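Local coordinates for cytochrome C (Thioalkalivibrio paradoxus ARh 1, PDB 5N1T), which binds a covalently attached heme c and, as in other cytochromes c, probably serves as an electron carrier, at residues B[55-64]-B[94-102]. Residues are numbered along the deposited sequence; the frame is centred on the assembly and turned at random.
With HEC (heme c), chain F.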
ATOM      1  N   LEU B  55      27.589   5.081  21.500  1.00 57.88           N
ATOM      2  CA  LEU B  55      27.506   6.230  22.373  1.00 65.57           C
ATOM      3  C   LEU B  55      28.299   6.000  23.664  1.00 73.29           C
ATOM      4  O   LEU B  55      28.946   6.921  24.182  1.00 78.33           O
ATOM      5  CB  LEU B  55      26.032   6.544  22.644  1.00 59.75           C
ATOM      6  CG  LEU B  55      25.628   7.996  22.450  1.00 57.84           C
ATOM      7  CD1 LEU B  55      25.884   8.409  21.006  1.00 52.82           C
ATOM      8  CD2 LEU B  55      24.180   8.249  22.878  1.00 51.08           C
ATOM      9  N   SER B  56      28.260   4.746  24.124  1.00 76.19           N
ATOM     10  CA  SER B  56      28.818   4.267  25.395  1.00 81.10           C
ATOM     11  C   SER B  56      30.258   4.720  25.700  1.00 82.83           C
ATOM     12  O   SER B  56      30.525   5.161  26.841  1.00 70.11           O
ATOM     13  CB  SER B  56      28.712   2.735  25.464  1.00 72.91           C
ATOM     14  OG  SER B  56      29.189   2.155  24.254  1.00 68.71           O
ATOM     15  N   GLY B  57      31.150   4.639  24.693  1.00 74.48           N
ATOM     16  CA  GLY B  57      32.570   5.018  24.855  1.00 70.08           C
ATOM     17  C   GLY B  57      32.889   6.500  24.694  1.00 67.02           C
ATOM     18  O   GLY B  57      33.845   6.852  24.020  1.00 65.50           O
ATOM     19  N   LEU B  58      32.075   7.352  25.313  1.00 71.15           N
ATOM     20  CA  LEU B  58      32.127   8.810  25.199  1.00 71.35           C
ATOM     21  C   LEU B  58      31.756   9.380  26.549  1.00 69.11           C
ATOM     22  O   LEU B  58      30.892   8.826  27.240  1.00 73.87           O
ATOM     23  CB  LEU B  58      31.077   9.321  24.195  1.00 75.14           C
ATOM     24  CG  LEU B  58      31.189   9.309  22.663  1.00 79.03           C
ATOM     25  CD1 LEU B  58      30.037  10.084  22.030  1.00 68.76           C
ATOM     26  CD2 LEU B  58      32.508   9.909  22.208  1.00 71.18           C
ATOM     27  N   ASP B  59      32.361  10.498  26.920  1.00 64.40           N
ATOM     28  CA  ASP B  59      31.997  11.149  28.187  1.00 73.65           C
ATOM     29  C   ASP B  59      31.060  12.381  28.010  1.00 75.36           C
ATOM     30  O   ASP B  59      30.902  12.899  26.880  1.00 67.68           O
ATOM     31  CB  ASP B  59      33.247  11.484  29.033  1.00 76.60           C
ATOM     32  CG  ASP B  59      34.219  12.438  28.321  1.00 76.12           C
ATOM     33  OD1 ASP B  59      33.784  13.440  27.708  1.00 74.35           O
ATOM     34  OD2 ASP B  59      35.439  12.187  28.397  1.00 83.29           O
ATOM     35  N   ALA B  60      30.474  12.837  29.135  1.00 65.26           N
ATOM     36  CA  ALA B  60      29.527  13.952  29.185  1.00 59.45           C
ATOM     37  C   ALA B  60      29.917  15.095  28.250  1.00 64.50           C
ATOM     38  O   ALA B  60      29.131  15.544  27.405  1.00 72.91           O
ATOM     39  CB  ALA B  60      29.383  14.446  30.610  1.00 52.26           C
ATOM     40  N   ASP B  61      31.166  15.508  28.369  1.00 70.46           N
ATOM     41  CA  ASP B  61      31.673  16.667  27.687  1.00 72.54           C
ATOM     42  C   ASP B  61      31.585  16.496  26.184  1.00 70.11           C
ATOM     43  O   ASP B  61      31.073  17.399  25.501  1.00 70.66           O
ATOM     44  CB  ASP B  61      33.099  16.976  28.172  1.00 81.40           C
ATOM     45  CG  ASP B  61      33.111  17.839  29.431  1.00 85.50           C
ATOM     46  OD1 ASP B  61      32.369  17.557  30.405  1.00 84.94           O
ATOM     47  OD2 ASP B  61      33.866  18.825  29.436  1.00 98.98           O
ATOM     48  N   GLN B  62      32.045  15.339  25.686  1.00 59.94           N
ATOM     49  CA  GLN B  62      31.952  15.009  24.245  1.00 58.21           C
ATOM     50  C   GLN B  62      30.514  15.020  23.742  1.00 54.08           C
ATOM     51  O   GLN B  62      30.208  15.663  22.718  1.00 50.28           O
ATOM     52  CB  GLN B  62      32.574  13.655  23.939  1.00 55.28           C
ATOM     53  CG  GLN B  62      34.061  13.588  24.214  1.00 49.04           C
ATOM     54  CD  GLN B  62      34.555  12.170  24.250  1.00 48.77           C
ATOM     55  OE1 GLN B  62      34.173  11.379  25.118  1.00 53.69           O
ATOM     56  NE2 GLN B  62      35.406  11.828  23.296  1.00 49.09           N
ATOM     57  N   ILE B  63      29.635  14.344  24.488  1.00 51.92           N
ATOM     58  CA  ILE B  63      28.242  14.275  24.107  1.00 51.73           C
ATOM     59  C   ILE B  63      27.676  15.684  24.061  1.00 54.27           C
ATOM     60  O   ILE B  63      27.211  16.111  23.011  1.00 58.46           O
ATOM     61  CB  ILE B  63      27.399  13.344  24.986  1.00 51.39           C
ATOM     62  CG1 ILE B  63      27.879  11.877  24.810  1.00 54.42           C
ATOM     63  CG2 ILE B  63      25.918  13.523  24.622  1.00 46.09           C
ATOM     64  CD1 ILE B  63      27.335  10.855  25.827  1.00 46.98           C
ATOM     65  N   ALA B  64      27.766  16.420  25.165  1.00 55.74           N
ATOM     66  CA  ALA B  64      27.164  17.757  25.211  1.00 57.72           C
ATOM     67  C   ALA B  64      27.719  18.623  24.077  1.00 58.69           C
ATOM     68  O   ALA B  64      26.960  19.258  23.367  1.00 57.86           O
ATOM     69  CB  ALA B  64      27.371  18.424  26.583  1.00 51.52           C
ATOM     70  N   SER B  94      21.921  17.284  31.102  1.00 49.71           N
ATOM     71  CA  SER B  94      21.357  16.096  31.768  1.00 51.85           C
ATOM     72  C   SER B  94      21.578  14.825  30.938  1.00 54.56           C
ATOM     73  O   SER B  94      22.038  13.810  31.456  1.00 64.53           O
ATOM     74  CB  SER B  94      19.864  16.258  32.049  1.00 56.11           C
ATOM     75  OG  SER B  94      19.597  16.840  33.302  1.00 60.48           O
ATOM     76  N   ILE B  95      21.263  14.898  29.650  1.00 51.49           N
ATOM     77  CA  ILE B  95      21.379  13.762  28.729  1.00 50.92           C
ATOM     78  C   ILE B  95      22.836  13.313  28.677  1.00 52.30           C
ATOM     79  O   ILE B  95      23.141  12.107  28.787  1.00 49.67           O
ATOM     80  CB  ILE B  95      20.860  14.143  27.314  1.00 46.94           C
ATOM     81  CG1 ILE B  95      19.353  14.230  27.316  1.00 39.95           C
ATOM     82  CG2 ILE B  95      21.279  13.150  26.231  1.00 47.25           C
ATOM     83  CD1 ILE B  95      18.854  15.261  26.331  1.00 39.97           C
ATOM     84  N   ALA B  96      23.715  14.306  28.527  1.00 53.86           N
ATOM     85  CA  ALA B  96      25.148  14.079  28.412  1.00 57.95           C
ATOM     86  C   ALA B  96      25.644  13.274  29.636  1.00 61.30           C
ATOM     87  O   ALA B  96      26.121  12.139  29.489  1.00 59.55           O
ATOM     88  CB  ALA B  96      25.872  15.412  28.252  1.00 52.33           C
ATOM     89  N   GLN B  97      25.447  13.845  30.827  1.00 64.76           N
ATOM     90  CA  GLN B  97      25.766  13.222  32.108  1.00 68.86           C
ATOM     91  C   GLN B  97      25.268  11.775  32.181  1.00 69.32           C
ATOM     92  O   GLN B  97      26.071  10.838  32.245  1.00 71.33           O
ATOM     93  CB  GLN B  97      25.150  14.048  33.247  1.00 73.46           C
ATOM     94  CG  GLN B  97      25.740  13.774  34.623  1.00 84.34           C
ATOM     95  CD  GLN B  97      24.761  14.059  35.750  1.00 89.14           C
ATOM     96  OE1 GLN B  97      24.482  13.190  36.578  1.00 93.78           O
ATOM     97  NE2 GLN B  97      24.232  15.277  35.786  1.00 90.83           N
ATOM     98  N   HIS B  98      23.945  11.616  32.137  1.00 62.77           N
ATOM     99  CA  HIS B  98      23.286  10.324  32.273  1.00 59.92           C
ATOM    100  C   HIS B  98      23.809   9.206  31.341  1.00 57.79           C
ATOM    101  O   HIS B  98      23.978   8.062  31.790  1.00 57.93           O
ATOM    102  CB  HIS B  98      21.769  10.506  32.152  1.00 61.74           C
ATOM    103  CG  HIS B  98      20.984   9.290  32.520  1.00 59.96           C
ATOM    104  ND1 HIS B  98      20.303   9.182  33.717  1.00 59.45           N
ATOM    105  CD2 HIS B  98      20.765   8.130  31.844  1.00 57.07           C
ATOM    106  CE1 HIS B  98      19.702   8.001  33.761  1.00 62.41           C
ATOM    107  NE2 HIS B  98      19.971   7.341  32.640  1.00 56.97           N
ATOM    108  N   ILE B  99      24.100   9.520  30.081  1.00 53.37           N
ATOM    109  CA  ILE B  99      24.628   8.483  29.177  1.00 60.11           C
ATOM    110  C   ILE B  99      26.039   8.031  29.583  1.00 65.08           C
ATOM    111  O   ILE B  99      26.281   6.832  29.710  1.00 78.53           O
ATOM    112  CB  ILE B  99      24.474   8.842  27.676  1.00 58.49           C
ATOM    113  CG1 ILE B  99      22.992   8.783  27.290  1.00 59.71           C
ATOM    114  CG2 ILE B  99      25.248   7.884  26.787  1.00 55.13           C
ATOM    115  CD1 ILE B  99      22.639   9.675  26.120  1.00 58.12           C
ATOM    116  N   ALA B 100      26.938   8.987  29.829  1.00 71.13           N
ATOM    117  CA  ALA B 100      28.310   8.702  30.273  1.00 69.27           C
ATOM    118  C   ALA B 100      28.402   8.009  31.660  1.00 74.91           C
ATOM    119  O   ALA B 100      29.191   7.064  31.825  1.00 80.47           O
ATOM    120  CB  ALA B 100      29.134   9.973  30.250  1.00 61.61           C
ATOM    121  N   GLN B 101      27.600   8.478  32.628  1.00 70.76           N
ATOM    122  CA  GLN B 101      27.507   7.898  33.975  1.00 69.95           C
ATOM    123  C   GLN B 101      27.091   6.415  33.890  1.00 76.23           C
ATOM    124  O   GLN B 101      27.677   5.571  34.567  1.00 77.87           O
ATOM    125  CB  GLN B 101      26.556   8.742  34.871  1.00 68.88           C
ATOM    126  CG  GLN B 101      26.435   8.348  36.347  1.00 64.88           C
ATOM    127  N   HIS B 102      26.119   6.114  33.018  1.00 90.79           N
ATOM    128  CA  HIS B 102      25.506   4.770  32.868  1.00 83.09           C
ATOM    129  C   HIS B 102      26.265   3.858  31.900  1.00 83.88           C
ATOM    130  O   HIS B 102      27.094   4.301  31.086  1.00 79.32           O
ATOM    131  CB  HIS B 102      24.024   4.890  32.448  1.00 79.47           C
ATOM    132  CG  HIS B 102      23.092   5.256  33.576  1.00 83.32           C
ATOM    133  ND1 HIS B 102      23.260   6.384  34.358  1.00 81.78           N
ATOM    134  CD2 HIS B 102      21.970   4.648  34.037  1.00 79.97           C
ATOM    135  CE1 HIS B 102      22.301   6.442  35.266  1.00 82.60           C
ATOM    136  NE2 HIS B 102      21.501   5.402  35.091  1.00 87.26           N
ATOM    137  OXT HIS B 102      26.063   2.640  31.920  1.00 79.16           O
TER
HETATM  138 FE   HEC F 901      22.328  10.459  17.814  1.00 39.37          FE
HETATM  139  CHA HEC F 901      25.176  10.844  15.848  1.00 49.23           C
HETATM  140  CHB HEC F 901      24.075  11.502  20.524  1.00 42.66           C
HETATM  141  CHC HEC F 901      19.351  10.673  19.634  1.00 44.34           C
HETATM  142  CHD HEC F 901      20.712   9.011  15.238  1.00 43.32           C
HETATM  143  NA  HEC F 901      24.294  11.084  18.111  1.00 46.07           N
HETATM  144  C1A HEC F 901      25.325  11.151  17.265  1.00 49.63           C
HETATM  145  C2A HEC F 901      26.624  11.598  17.841  1.00 50.23           C
HETATM  146  C3A HEC F 901      26.276  11.808  19.248  1.00 48.94           C
HETATM  147  C4A HEC F 901      24.837  11.460  19.274  1.00 47.92           C
HETATM  148  CMA HEC F 901      27.106  12.272  20.404  1.00 55.28           C
HETATM  149  CAA HEC F 901      27.950  11.760  17.141  1.00 52.26           C
HETATM  150  CBA HEC F 901      28.572  10.371  17.308  1.00 49.93           C
HETATM  151  CGA HEC F 901      30.001  10.226  16.803  1.00 55.23           C
HETATM  152  O1A HEC F 901      30.502  11.066  16.025  1.00 56.28           O
HETATM  153  O2A HEC F 901      30.662   9.229  17.178  1.00 55.61           O
HETATM  154  NB  HEC F 901      21.793  11.012  19.753  1.00 43.90           N
HETATM  155  C1B HEC F 901      22.650  11.399  20.724  1.00 41.10           C
HETATM  156  C2B HEC F 901      22.072  11.724  22.038  1.00 43.28           C
HETATM  157  C3B HEC F 901      20.649  11.516  21.795  1.00 46.12           C
HETATM  158  C4B HEC F 901      20.572  11.058  20.355  1.00 47.04           C
HETATM  159  CMB HEC F 901      22.728  12.203  23.302  1.00 42.19           C
HETATM  160  CAB HEC F 901      19.695  11.787  22.902  1.00 46.56           C
HETATM  161  CBB HEC F 901      18.222  11.657  22.889  1.00 53.98           C
HETATM  162  NC  HEC F 901      20.337   9.914  17.503  1.00 44.61           N
HETATM  163  C1C HEC F 901      19.262  10.018  18.317  1.00 44.63           C
HETATM  164  C2C HEC F 901      17.980   9.488  17.753  1.00 43.34           C
HETATM  165  C3C HEC F 901      18.427   9.017  16.417  1.00 46.74           C
HETATM  166  C4C HEC F 901      19.868   9.313  16.396  1.00 42.73           C
HETATM  167  CMC HEC F 901      16.632   9.480  18.411  1.00 45.72           C
HETATM  168  CAC HEC F 901      17.757   8.327  15.274  1.00 48.95           C
HETATM  169  CBC HEC F 901      16.311   8.031  15.157  1.00 61.15           C
HETATM  170  ND  HEC F 901      22.858  10.015  15.874  1.00 40.75           N
HETATM  171  C1D HEC F 901      22.077   9.480  14.943  1.00 42.34           C
HETATM  172  C2D HEC F 901      22.715   9.308  13.616  1.00 44.49           C
HETATM  173  C3D HEC F 901      24.065   9.853  13.826  1.00 46.95           C
HETATM  174  C4D HEC F 901      24.005  10.257  15.235  1.00 46.18           C
HETATM  175  CMD HEC F 901      22.162   8.701  12.373  1.00 42.75           C
HETATM  176  CAD HEC F 901      25.200  10.007  12.865  1.00 40.84           C
HETATM  177  CBD HEC F 901      25.163  11.501  12.559  1.00 43.64           C
HETATM  178  CGD HEC F 901      24.154  11.925  11.511  1.00 47.96           C
HETATM  179  O1D HEC F 901      24.289  11.532  10.330  1.00 48.97           O
HETATM  180  O2D HEC F 901      23.222  12.686  11.858  1.00 54.56           O
HETATM  181  O   HOH W   1      28.699   5.438  28.974  1.00 37.06           O
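A60 and A96 bring the start of helix 60-72 against helix 89-101, their CA atoms 4.4 Å apart; the short axes pass within 7.9 Å, running in roughly opposite senses at 137°. A96 CB touches both A60 O and A64 CB, the latter at 3.8 Å, while A100 CB rests against the backbone of L58, D59 and A60 where the helix begins. That start is fixed by a capping box: D59 N donates to Q62 OE1 (2.7 Å), in the plane of the Q62 side-chain carbonyl, and Q62 N donates back to D59 OD1.

Deeper in, I63 divides its branches. Its CG2, anti to the backbone N, reaches the heme methyl CMB at 3.7 Å and touches A96 CA; its CD1 meets I99 CG2 at 3.8 Å, the two side chains crossing near a right angle. I99 CD1 packs on L55 CD2 (3.9 Å) and on CMB, and L55 CD1 lies over the heme face above CHB. A water lies within hydrogen-bonding distance of S56 O and H102 O. No direct hydrogen bond joins the segments, so apolar packing carries the contact and lines one heme edge and part of a face with hydrocarbon, consistent with a low-polarity pocket.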